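Local coordinates for surface presentation of antigens protein SpaS (PDB 3C01) that takes part, as a type III secretion exporter of the inner membrane, in the pathway that displays surface determinants needed for entry of Salmonella into mammalian cells, at residues G7-F10 with L14-I17; K55-Y60 with L65-E70. One frame throughout, in Å; residues are numbered along the deposited sequence.

This chain is the C-terminal part of SpaS. From the N terminus, strand 4-9 leads straight into contact 1, where residues 14-17 fold back on 7-10 and close the short loop before strand 19-25. Strand 19-25 is followed by helix 26-39, strand 43-45 and helix 47-56, whose end opens contact 2. There residues 65-70, the N-terminal part of helix 65-84, return to 55-60 and close a second loop. The two loops follow one another along the chain, neither nesting nor crossing. In space their centres lie about 12 Å apart, and Ile17 CG2 packs against Ile68 CD1 at 4.3 Å, so the strand connection of contact 1 touches the C-terminal helix of contact 2.

Contact 1: residues G7-F10 with L14-I17; sequences GIYF and LMPI
Tyr9 and Met15 meet through carbon alone: the terminal methyl CE of Met15 lies 3.4 Å from Tyr9 CE1 and reaches the ring at its edge, close to its plane, not over a face. Two torsions on the methionine explain the approach. CG stands anti to the backbone N (chi1 179°), alongside its own carbonyl carbon, and the bend at chi3 (71°) brings CE to the tyrosine. A flexible, unbranched thioether chain suits this place because it can be bent to fit a rigid ring. At the far end of the same tyrosine, Leu14 CD2 comes within 3.7 Å of Tyr9 OH, the two side chains crossing at about a right angle.

Phe10 lies on the other side of the backbone from Tyr9, as expected for successive residues of extended chain. It meets the loop by a different route, with Pro16 O 3.4 Å from Phe10 CE1, at the ring edge and in the plane of the ring. The slightly positive C-H rim of an aromatic ring is a reasonable neighbour for a carbonyl oxygen, although this is a weak polar approach. The edge of the same ring also comes near the backbone of Ile17, and Phe10 additionally touches Pro18.

Backbone bonds join Tyr9 to Met19 and Gly7 to Ser21 and Val22, making strands 4-9 and 19-25 a beta-hairpin with a long connection. Gly7 and Ile8 also pair, antiparallel, with a strand of the chain of another protein, on which Phe10 packs against a basic side chain. No hydrogen bond links 7-10 with 14-17: one apolar methyl against a ring edge and a C-H edge against a carbonyl oxygen hold the connection by close fit, without directional bonds.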
ATOM      1  N   GLY B   7      -0.661  -0.789  -3.128  1.00 17.32           N
ATOM      2  CA  GLY B   7      -0.137   0.381  -2.441  1.00 16.84           C
ATOM      3  C   GLY B   7      -1.301   1.251  -2.017  1.00 17.14           C
ATOM      4  O   GLY B   7      -2.273   1.359  -2.763  1.00 16.47           O
ATOM      5  N   ILE B   8      -1.207   1.838  -0.814  1.00 16.67           N
ATOM      6  CA  ILE B   8      -2.218   2.735  -0.291  1.00 16.70           C
ATOM      7  C   ILE B   8      -1.656   4.133  -0.147  1.00 16.75           C
ATOM      8  O   ILE B   8      -0.657   4.335   0.555  1.00 15.92           O
ATOM      9  CB  ILE B   8      -2.710   2.289   1.112  1.00 17.11           C
ATOM     10  CG1 ILE B   8      -3.283   0.849   1.084  1.00 16.15           C
ATOM     11  CG2 ILE B   8      -3.710   3.339   1.706  1.00 16.40           C
ATOM     12  CD1 ILE B   8      -4.505   0.650   0.190  1.00 14.01           C
ATOM     13  N   TYR B   9      -2.303   5.087  -0.815  1.00 17.03           N
ATOM     14  CA  TYR B   9      -1.987   6.504  -0.672  1.00 17.68           C
ATOM     15  C   TYR B   9      -3.026   7.059   0.282  1.00 18.70           C
ATOM     16  O   TYR B   9      -4.232   6.821   0.105  1.00 19.42           O
ATOM     17  CB  TYR B   9      -2.059   7.188  -2.036  1.00 17.09           C
ATOM     18  CG  TYR B   9      -2.110   8.708  -2.059  1.00 16.98           C
ATOM     19  CD1 TYR B   9      -3.284   9.399  -1.745  1.00 16.84           C
ATOM     20  CD2 TYR B   9      -1.010   9.455  -2.468  1.00 16.75           C
ATOM     21  CE1 TYR B   9      -3.344  10.791  -1.802  1.00 17.29           C
ATOM     22  CE2 TYR B   9      -1.054  10.849  -2.523  1.00 17.14           C
ATOM     23  CZ  TYR B   9      -2.227  11.509  -2.190  1.00 17.68           C
ATOM     24  OH  TYR B   9      -2.294  12.874  -2.231  1.00 15.81           O
ATOM     25  N   PHE B  10      -2.571   7.792   1.294  1.00 19.36           N
ATOM     26  CA  PHE B  10      -3.483   8.473   2.217  1.00 19.74           C
ATOM     27  C   PHE B  10      -2.875   9.795   2.678  1.00 20.19           C
ATOM     28  O   PHE B  10      -1.892   9.803   3.412  1.00 20.08           O
ATOM     29  CB  PHE B  10      -3.743   7.566   3.411  1.00 19.97           C
ATOM     30  CG  PHE B  10      -4.802   8.069   4.354  1.00 19.53           C
ATOM     31  CD1 PHE B  10      -6.041   8.449   3.890  1.00 19.66           C
ATOM     32  CD2 PHE B  10      -4.559   8.108   5.736  1.00 20.85           C
ATOM     33  CE1 PHE B  10      -7.039   8.900   4.779  1.00 20.79           C
ATOM     34  CE2 PHE B  10      -5.537   8.556   6.623  1.00 20.70           C
ATOM     35  CZ  PHE B  10      -6.792   8.946   6.140  1.00 19.68           C
ATOM     36  N   LEU B  14      -5.046  16.626   1.830  1.00 25.64           N
ATOM     37  CA  LEU B  14      -5.441  16.763   0.442  1.00 25.60           C
ATOM     38  C   LEU B  14      -6.794  16.122   0.157  1.00 25.89           C
ATOM     39  O   LEU B  14      -7.574  16.647  -0.601  1.00 25.74           O
ATOM     40  CB  LEU B  14      -4.373  16.099  -0.425  1.00 25.00           C
ATOM     41  CG  LEU B  14      -3.189  16.939  -0.932  1.00 24.50           C
ATOM     42  CD1 LEU B  14      -3.143  18.379  -0.355  1.00 20.38           C
ATOM     43  CD2 LEU B  14      -1.847  16.192  -0.717  1.00 19.37           C
ATOM     44  N   MET B  15      -7.069  14.976   0.762  1.00 26.71           N
ATOM     45  CA  MET B  15      -8.211  14.163   0.363  1.00 26.97           C
ATOM     46  C   MET B  15      -8.624  13.209   1.473  1.00 26.62           C
ATOM     47  O   MET B  15      -7.794  12.563   2.060  1.00 26.81           O
ATOM     48  CB  MET B  15      -7.791  13.335  -0.831  1.00 27.51           C
ATOM     49  CG  MET B  15      -8.839  12.391  -1.393  1.00 27.41           C
ATOM     50  SD  MET B  15      -8.028  11.700  -2.843  1.00 29.88           S
ATOM     51  CE  MET B  15      -6.747  10.622  -2.161  1.00 27.20           C
ATOM     52  N   PRO B  16      -9.922  13.106   1.749  1.00 26.06           N
ATOM     53  CA  PRO B  16     -10.336  12.349   2.945  1.00 25.59           C
ATOM     54  C   PRO B  16     -10.240  10.820   2.842  1.00 25.06           C
ATOM     55  O   PRO B  16     -10.054  10.158   3.863  1.00 25.80           O
ATOM     56  CB  PRO B  16     -11.794  12.802   3.164  1.00 25.44           C
ATOM     57  CG  PRO B  16     -12.260  13.247   1.801  1.00 26.08           C
ATOM     58  CD  PRO B  16     -11.053  13.704   1.021  1.00 25.60           C
ATOM     59  N   ILE B  17     -10.359  10.267   1.640  1.00 23.72           N
ATOM     60  CA  ILE B  17     -10.395   8.812   1.463  1.00 22.59           C
ATOM     61  C   ILE B  17      -9.069   8.281   0.879  1.00 21.78           C
ATOM     62  O   ILE B  17      -8.413   8.941   0.064  1.00 21.72           O
ATOM     63  CB  ILE B  17     -11.568   8.434   0.549  1.00 22.99           C
ATOM     64  CG1 ILE B  17     -12.888   8.992   1.122  1.00 22.65           C
ATOM     65  CG2 ILE B  17     -11.630   6.931   0.356  1.00 22.73           C
ATOM     66  CD1 ILE B  17     -14.033   9.142   0.093  1.00 21.29           C
TER

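Contact 2: residues K55-Y60 with L65-E70; sequences KTHRRY and LEEIDE
Glu66, near the start of helix 65-84, reaches toward Thr56 with CG anti to its backbone N (chi1 -168°) and the rest of the chain extended. Its OE1 lies 3.1 Å from Thr56 CG2, and the two side chains come from opposite directions. The carboxylate therefore meets the methyl branch of the threonine, a van der Waals contact and not a hydrogen bond. A glutamate near the N-terminal end of the helix is nevertheless well placed, since its negative charge would probably be eased by the helix dipole.

Glu67 serves the other branch. Its chain is bent at chi2 (113°), and OE1 arrives 3.1 Å from Thr56 OG1, the side chains crossing at a slant. Thr56 OG1 also hydrogen-bonds Ser52 O, so a bond to Glu67 OE1 is possible but unsettled. The same Glu67 OE1 lies at the edge of the His57 ring, near its plane, 3.8 Å from His57 CE1. Glu67 OE2 is hydrogen-bonded to Ser52 OG, which ties this buried carboxylate to helix 47-56. Thr56 OG1 in turn accepts a hydrogen bond from His57 ND1, at 2.7 Å and in the plane of the ring, while His57 NE2 bonds to the backbone N of Ser64. With one ring nitrogen donating and the other probably accepting, the imidazole is fixed in rotation and is likely to be neutral.

Further along the helix, Ile68 turns to Pro18 and Val63, and Glu70 touches Leu49. The start of helix 65-84 thus sits against the C-terminal end of helix 47-56, while His57, resting on Ile20, joins this pair of helices to strand 19-25.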
ATOM      1  N   LYS B  55      -8.862  -8.321  -5.593  1.00 19.96           N
ATOM      2  CA  LYS B  55     -10.059  -8.809  -6.253  1.00 19.91           C
ATOM      3  C   LYS B  55     -11.045  -7.686  -6.482  1.00 19.07           C
ATOM      4  O   LYS B  55     -11.586  -7.564  -7.541  1.00 18.30           O
ATOM      5  CB  LYS B  55     -10.689  -9.924  -5.419  1.00 20.19           C
ATOM      6  CG  LYS B  55     -11.672 -10.780  -6.174  1.00 21.99           C
ATOM      7  CD  LYS B  55     -12.948 -11.114  -5.353  1.00 22.94           C
ATOM      8  CE  LYS B  55     -12.654 -11.600  -3.919  1.00 26.27           C
ATOM      9  NZ  LYS B  55     -13.849 -12.376  -3.365  1.00 27.28           N
ATOM     10  N   THR B  56     -11.216  -6.819  -5.499  1.00 19.43           N
ATOM     11  CA  THR B  56     -12.272  -5.787  -5.536  1.00 19.32           C
ATOM     12  C   THR B  56     -11.851  -4.490  -6.246  1.00 19.35           C
ATOM     13  O   THR B  56     -12.651  -3.908  -6.940  1.00 20.91           O
ATOM     14  CB  THR B  56     -12.761  -5.452  -4.094  1.00 19.56           C
ATOM     15  OG1 THR B  56     -11.632  -5.101  -3.251  1.00 19.93           O
ATOM     16  CG2 THR B  56     -13.470  -6.664  -3.485  1.00 18.96           C
ATOM     17  N   HIS B  57     -10.597  -4.066  -6.104  1.00 18.74           N
ATOM     18  CA  HIS B  57     -10.143  -2.776  -6.603  1.00 17.87           C
ATOM     19  C   HIS B  57      -9.187  -2.879  -7.813  1.00 17.38           C
ATOM     20  O   HIS B  57      -8.738  -3.952  -8.162  1.00 17.54           O
ATOM     21  CB  HIS B  57      -9.418  -2.047  -5.484  1.00 18.25           C
ATOM     22  CG  HIS B  57     -10.301  -1.622  -4.366  1.00 19.21           C
ATOM     23  ND1 HIS B  57     -10.917  -2.517  -3.521  1.00 20.50           N
ATOM     24  CD2 HIS B  57     -10.652  -0.388  -3.930  1.00 20.35           C
ATOM     25  CE1 HIS B  57     -11.648  -1.852  -2.641  1.00 20.36           C
ATOM     26  NE2 HIS B  57     -11.491  -0.559  -2.856  1.00 19.35           N
ATOM     27  N   ARG B  58      -8.891  -1.732  -8.417  1.00 16.56           N
ATOM     28  CA  ARG B  58      -7.929  -1.564  -9.495  1.00 16.58           C
ATOM     29  C   ARG B  58      -7.078  -0.310  -9.222  1.00 16.86           C
ATOM     30  O   ARG B  58      -7.442   0.571  -8.402  1.00 16.22           O
ATOM     31  CB  ARG B  58      -8.653  -1.341 -10.850  1.00 16.88           C
ATOM     32  CG  ARG B  58      -9.480  -2.545 -11.367  1.00 16.87           C
ATOM     33  CD  ARG B  58      -8.627  -3.809 -11.312  1.00 18.11           C
ATOM     34  NE  ARG B  58      -9.289  -4.968 -11.872  1.00 17.76           N
ATOM     35  CZ  ARG B  58      -9.812  -5.981 -11.171  1.00 17.80           C
ATOM     36  NH1 ARG B  58     -10.379  -6.971 -11.828  1.00 18.05           N
ATOM     37  NH2 ARG B  58      -9.811  -6.022  -9.850  1.00 16.93           N
ATOM     38  N   ARG B  59      -5.953  -0.223  -9.932  1.00 16.60           N
ATOM     39  CA  ARG B  59      -5.048   0.891  -9.805  1.00 16.27           C
ATOM     40  C   ARG B  59      -5.831   2.192  -9.876  1.00 16.15           C
ATOM     41  O   ARG B  59      -6.646   2.367 -10.754  1.00 16.25           O
ATOM     42  CB  ARG B  59      -3.973   0.851 -10.897  1.00 15.47           C
ATOM     43  CG  ARG B  59      -2.750   1.716 -10.551  1.00 16.72           C
ATOM     44  CD  ARG B  59      -1.612   1.637 -11.570  1.00 17.47           C
ATOM     45  NE  ARG B  59      -1.108   0.287 -11.730  1.00 16.20           N
ATOM     46  CZ  ARG B  59      -1.544  -0.578 -12.631  1.00 17.66           C
ATOM     47  NH1 ARG B  59      -2.506  -0.244 -13.470  1.00 17.48           N
ATOM     48  NH2 ARG B  59      -1.027  -1.808 -12.668  1.00 19.11           N
ATOM     49  N   TYR B  60      -5.573   3.077  -8.920  1.00 16.84           N
ATOM     50  CA  TYR B  60      -6.113   4.434  -8.854  1.00 16.76           C
ATOM     51  C   TYR B  60      -7.576   4.536  -8.409  1.00 17.37           C
ATOM     52  O   TYR B  60      -8.156   5.625  -8.413  1.00 17.81           O
ATOM     53  CB  TYR B  60      -5.805   5.220 -10.137  1.00 16.85           C
ATOM     54  CG  TYR B  60      -4.326   5.221 -10.497  1.00 16.87           C
ATOM     55  CD1 TYR B  60      -3.351   5.396  -9.514  1.00 19.47           C
ATOM     56  CD2 TYR B  60      -3.893   5.030 -11.826  1.00 16.49           C
ATOM     57  CE1 TYR B  60      -1.979   5.378  -9.838  1.00 19.14           C
ATOM     58  CE2 TYR B  60      -2.554   5.026 -12.167  1.00 15.63           C
ATOM     59  CZ  TYR B  60      -1.605   5.193 -11.175  1.00 18.34           C
ATOM     60  OH  TYR B  60      -0.276   5.181 -11.476  1.00 18.26           O
ATOM     61  N   LEU B  65     -16.348   1.284   0.203  1.00 25.78           N
ATOM     62  CA  LEU B  65     -16.922   1.152   1.533  1.00 26.45           C
ATOM     63  C   LEU B  65     -16.808  -0.280   2.082  1.00 27.12           C
ATOM     64  O   LEU B  65     -16.741  -0.498   3.274  1.00 27.75           O
ATOM     65  CB  LEU B  65     -18.387   1.624   1.535  1.00 26.58           C
ATOM     66  CG  LEU B  65     -18.651   3.142   1.401  1.00 27.16           C
ATOM     67  CD1 LEU B  65     -17.648   3.821   0.421  1.00 29.02           C
ATOM     68  CD2 LEU B  65     -20.114   3.399   0.968  1.00 25.97           C
ATOM     69  N   GLU B  66     -16.788  -1.253   1.197  1.00 27.83           N
ATOM     70  CA  GLU B  66     -16.549  -2.648   1.555  1.00 27.85           C
ATOM     71  C   GLU B  66     -15.287  -2.802   2.407  1.00 27.58           C
ATOM     72  O   GLU B  66     -15.311  -3.432   3.451  1.00 27.68           O
ATOM     73  CB  GLU B  66     -16.354  -3.389   0.242  1.00 28.59           C
ATOM     74  CG  GLU B  66     -16.359  -4.910   0.203  1.00 29.19           C
ATOM     75  CD  GLU B  66     -16.316  -5.396  -1.290  1.00 30.82           C
ATOM     76  OE1 GLU B  66     -15.558  -4.767  -2.103  1.00 34.12           O
ATOM     77  OE2 GLU B  66     -17.048  -6.365  -1.651  1.00 31.27           O
ATOM     78  N   GLU B  67     -14.185  -2.209   1.959  1.00 26.99           N
ATOM     79  CA  GLU B  67     -12.893  -2.431   2.589  1.00 26.54           C
ATOM     80  C   GLU B  67     -12.336  -1.262   3.357  1.00 25.54           C
ATOM     81  O   GLU B  67     -11.263  -1.380   3.958  1.00 24.79           O
ATOM     82  CB  GLU B  67     -11.860  -2.830   1.537  1.00 27.35           C
ATOM     83  CG  GLU B  67     -11.298  -4.256   1.703  1.00 29.15           C
ATOM     84  CD  GLU B  67     -11.693  -5.175   0.586  1.00 32.34           C
ATOM     85  OE1 GLU B  67     -12.467  -4.766  -0.316  1.00 35.68           O
ATOM     86  OE2 GLU B  67     -11.226  -6.331   0.611  1.00 35.96           O
ATOM     87  N   ILE B  68     -13.052  -0.148   3.345  1.00 25.01           N
ATOM     88  CA  ILE B  68     -12.547   1.085   3.924  1.00 25.28           C
ATOM     89  C   ILE B  68     -12.204   0.932   5.405  1.00 25.90           C
ATOM     90  O   ILE B  68     -11.153   1.415   5.840  1.00 26.36           O
ATOM     91  CB  ILE B  68     -13.547   2.292   3.709  1.00 24.96           C
ATOM     92  CG1 ILE B  68     -12.924   3.623   4.148  1.00 24.55           C
ATOM     93  CG2 ILE B  68     -14.833   2.109   4.464  1.00 21.58           C
ATOM     94  CD1 ILE B  68     -11.637   3.997   3.443  1.00 22.52           C
ATOM     95  N   ASP B  69     -13.071   0.275   6.181  1.00 26.00           N
ATOM     96  CA  ASP B  69     -12.844   0.200   7.625  1.00 26.52           C
ATOM     97  C   ASP B  69     -11.604  -0.610   7.968  1.00 26.48           C
ATOM     98  O   ASP B  69     -10.851  -0.261   8.892  1.00 26.41           O
ATOM     99  CB  ASP B  69     -14.070  -0.357   8.371  1.00 26.85           C
ATOM    100  CG  ASP B  69     -15.307   0.542   8.222  1.00 29.93           C
ATOM    101  OD1 ASP B  69     -15.150   1.789   8.138  1.00 33.32           O
ATOM    102  OD2 ASP B  69     -16.447   0.007   8.181  1.00 32.74           O
ATOM    103  N   GLU B  70     -11.386  -1.688   7.226  1.00 26.26           N
ATOM    104  CA  GLU B  70     -10.190  -2.498   7.428  1.00 26.38           C
ATOM    105  C   GLU B  70      -8.921  -1.716   7.065  1.00 26.06           C
ATOM    106  O   GLU B  70      -7.973  -1.712   7.816  1.00 25.08           O
ATOM    107  CB  GLU B  70     -10.291  -3.740   6.593  1.00 26.06           C
ATOM    108  CG  GLU B  70      -9.311  -4.793   6.943  1.00 26.90           C
ATOM    109  CD  GLU B  70      -9.684  -6.147   6.346  1.00 27.81           C
ATOM    110  OE1 GLU B  70      -9.021  -7.144   6.727  1.00 29.24           O
ATOM    111  OE2 GLU B  70     -10.638  -6.214   5.504  1.00 30.00           O
TER